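Local atomic coordinates of glycoside Hydrolase (Bacteroides uniformis, PDB entry 5TA0), a protein that probably hydrolyses agarose-derived galactan chains as a family 86 glycoside hydrolase, and binds neoagarooctaose in its barrel cleft. Residues M368-L373 with H387-L392. Residues are numbered along the deposited sequence; the frame is centred on the assembly and turned at random.
Sequences MPFAML and HTARML. With AAL (3,6-anhydro-alpha-L-galactopyranose), chain C.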
loop_
_atom_site.group_PDB
_atom_site.type_symbol
_atom_site.label_atom_id
_atom_site.label_comp_id
_atom_site.label_asym_id
_atom_site.label_seq_id
_atom_site.Cartn_x
_atom_site.Cartn_y
_atom_site.Cartn_z
ATOM N N MET A 368 -2.366 -1.387 4.000
ATOM C CA MET A 368 -2.203 -1.865 5.374
ATOM C C MET A 368 -0.740 -2.082 5.709
ATOM O O MET A 368 -0.108 -3.015 5.189
ATOM C CB MET A 368 -2.986 -3.158 5.571
ATOM C CG MET A 368 -3.059 -3.711 6.986
ATOM S SD MET A 368 -4.360 -4.945 7.176
ATOM C CE MET A 368 -5.799 -3.875 7.135
ATOM N N PRO A 369 -0.185 -1.229 6.588
ATOM C CA PRO A 369 1.197 -1.490 7.017
ATOM C C PRO A 369 1.313 -2.873 7.636
ATOM O O PRO A 369 0.422 -3.305 8.391
ATOM C CB PRO A 369 1.436 -0.426 8.068
ATOM C CG PRO A 369 0.430 0.631 7.848
ATOM C CD PRO A 369 -0.765 -0.045 7.249
ATOM N N PHE A 370 2.386 -3.596 7.330
ATOM C CA PHE A 370 2.576 -4.917 7.897
ATOM C C PHE A 370 3.157 -4.806 9.297
ATOM O O PHE A 370 4.359 -4.786 9.520
ATOM C CB PHE A 370 3.372 -5.870 7.020
ATOM C CG PHE A 370 3.323 -7.269 7.543
ATOM C CD1 PHE A 370 2.093 -7.914 7.712
ATOM C CD2 PHE A 370 4.474 -7.917 7.969
ATOM C CE1 PHE A 370 2.021 -9.191 8.222
ATOM C CE2 PHE A 370 4.403 -9.211 8.463
ATOM C CZ PHE A 370 3.172 -9.843 8.613
ATOM N N ALA A 371 2.238 -4.721 10.231
ATOM C CA ALA A 371 2.523 -4.726 11.653
ATOM C C ALA A 371 1.412 -5.541 12.285
ATOM O O ALA A 371 0.224 -5.213 12.088
ATOM C CB ALA A 371 2.508 -3.317 12.194
ATOM N N MET A 372 1.770 -6.617 12.979
ATOM C CA MET A 372 0.799 -7.473 13.678
ATOM C C MET A 372 0.771 -7.069 15.140
ATOM O O MET A 372 1.693 -6.392 15.612
ATOM C CB MET A 372 1.183 -8.922 13.487
ATOM C CG MET A 372 1.118 -9.337 12.015
ATOM S SD MET A 372 1.247 -11.114 11.711
ATOM C CE MET A 372 -0.410 -11.597 12.188
ATOM N N LEU A 373 -0.247 -7.463 15.889
ATOM C CA LEU A 373 -0.315 -7.055 17.286
ATOM C C LEU A 373 0.794 -7.680 18.119
ATOM O O LEU A 373 1.515 -6.968 18.816
ATOM C CB LEU A 373 -1.682 -7.423 17.887
ATOM C CG LEU A 373 -1.880 -7.009 19.356
ATOM C CD1 LEU A 373 -1.948 -5.517 19.469
ATOM C CD2 LEU A 373 -3.152 -7.636 19.923
ATOM N N HIS A 387 8.759 -12.610 16.262
ATOM C CA HIS A 387 8.241 -12.080 15.011
ATOM C C HIS A 387 8.830 -10.685 14.763
ATOM O O HIS A 387 8.928 -9.869 15.677
ATOM C CB HIS A 387 6.712 -12.029 15.083
ATOM C CG HIS A 387 6.048 -11.783 13.775
ATOM N ND1 HIS A 387 5.956 -10.529 13.218
ATOM C CD2 HIS A 387 5.423 -12.624 12.923
ATOM C CE1 HIS A 387 5.268 -10.605 12.089
ATOM N NE2 HIS A 387 4.968 -11.870 11.870
ATOM N N THR A 388 9.198 -10.417 13.516
ATOM C CA THR A 388 9.931 -9.190 13.204
ATOM C C THR A 388 9.073 -7.927 12.968
ATOM O O THR A 388 9.621 -6.865 12.748
ATOM C CB THR A 388 10.890 -9.394 12.019
ATOM O OG1 THR A 388 10.131 -9.704 10.854
ATOM C CG2 THR A 388 11.902 -10.520 12.317
ATOM N N ALA A 389 7.754 -8.023 13.068
ATOM C CA ALA A 389 6.848 -6.876 12.803
ATOM C C ALA A 389 5.673 -6.854 13.773
ATOM O O ALA A 389 4.540 -7.201 13.406
ATOM C CB ALA A 389 6.372 -6.932 11.363
ATOM N N ARG A 390 5.956 -6.483 15.016
ATOM C CA ARG A 390 4.999 -6.492 16.123
ATOM C C ARG A 390 4.770 -5.123 16.727
ATOM O O ARG A 390 5.711 -4.384 16.952
ATOM C CB ARG A 390 5.476 -7.414 17.258
ATOM C CG ARG A 390 5.520 -8.888 16.924
ATOM C CD ARG A 390 6.163 -9.660 18.044
ATOM N NE ARG A 390 7.565 -9.259 18.164
ATOM C CZ ARG A 390 8.283 -9.267 19.289
ATOM N NH1 ARG A 390 7.797 -9.728 20.427
ATOM N NH2 ARG A 390 9.513 -8.767 19.238
ATOM N N MET A 391 3.510 -4.817 17.041
ATOM C CA MET A 391 3.144 -3.652 17.833
ATOM C C MET A 391 3.529 -3.763 19.304
ATOM O O MET A 391 3.656 -2.738 19.973
ATOM C CB MET A 391 1.633 -3.405 17.766
ATOM C CG MET A 391 1.122 -3.078 16.385
ATOM S SD MET A 391 1.937 -1.653 15.622
ATOM C CE MET A 391 1.766 -0.396 16.859
ATOM N N LEU A 392 3.694 -4.988 19.796
ATOM C CA LEU A 392 3.999 -5.262 21.207
ATOM C C LEU A 392 5.234 -6.132 21.266
ATOM O O LEU A 392 5.379 -7.073 20.479
ATOM C CB LEU A 392 2.877 -6.044 21.874
ATOM C CG LEU A 392 1.497 -5.421 21.943
ATOM C CD1 LEU A 392 0.509 -6.465 22.454
ATOM C CD2 LEU A 392 1.507 -4.171 22.785
HETATM C C1 AAL C . 1.968 -13.431 6.310
HETATM C C2 AAL C . 0.795 -14.302 5.817
HETATM C C3 AAL C . -0.275 -14.476 6.882
HETATM C C4 AAL C . 0.365 -14.947 8.169
HETATM C C5 AAL C . 1.071 -13.693 8.577
HETATM C C6 AAL C . 0.028 -12.654 8.311
HETATM O O2 AAL C . 1.247 -15.611 5.453
HETATM O O3 AAL C . -0.765 -13.179 7.241
HETATM O O4 AAL C . -0.672 -15.242 9.128
HETATM O O5 AAL C . 2.190 -13.440 7.723
#
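With chi1 at -170°, Phe370 turns its ring away from its own backbone N and brings CE2 of the ring to His387, while Met372, its CG beside the backbone N and its chain bent at chi3 (77°), lays SD near the same imidazole. Phe370 CE2 lies 4.0 Å from His387 CE1, near the imidazole plane; the two rings are inclined at 54°. Met372 SD sits 3.8 Å from His387 NE2 in an oblique sulfur-aromatic contact. The imidazole is itself anchored, since His387 ND1 accepts a hydrogen bond from Ala389 N at 3.1 Å, and the methyl of Ala389 fills in beside Phe370 CD2. In this (alpha/beta) barrel, strand 364-369, the last of the parallel barrel strands in chain order, lies against strand 50-51, the first, and the chain leaving it builds one wall of the glycan pocket: Phe370 CZ approaches O5 of the anhydrogalactose at 3.8 Å, and Met372 SD comes to 3.9 Å from its C6. Were Phe370 cut back to an alanine, the anhydrosugar would probably lose part of its apolar wall and the CE1 side of His387 its phenyl neighbour. Behind the pocket, a single bridge joins Met372 to Arg390. Met372 N gives a nearly straight bond to Ala389 O (2.9 Å), and Met391 N reaches Met372 O at 2.8 Å, almost in line with the carbonyl. Farther from the sugar, Leu373 and Leu392 run side by side, whereas the thioether of Met391 folds back against Ala371 CB. Arg390 leaves the bridge heading away from 368-373; its NH2 forms a salt bridge with Glu397 OE2, and its NE hydrogen-bonds to His387 O.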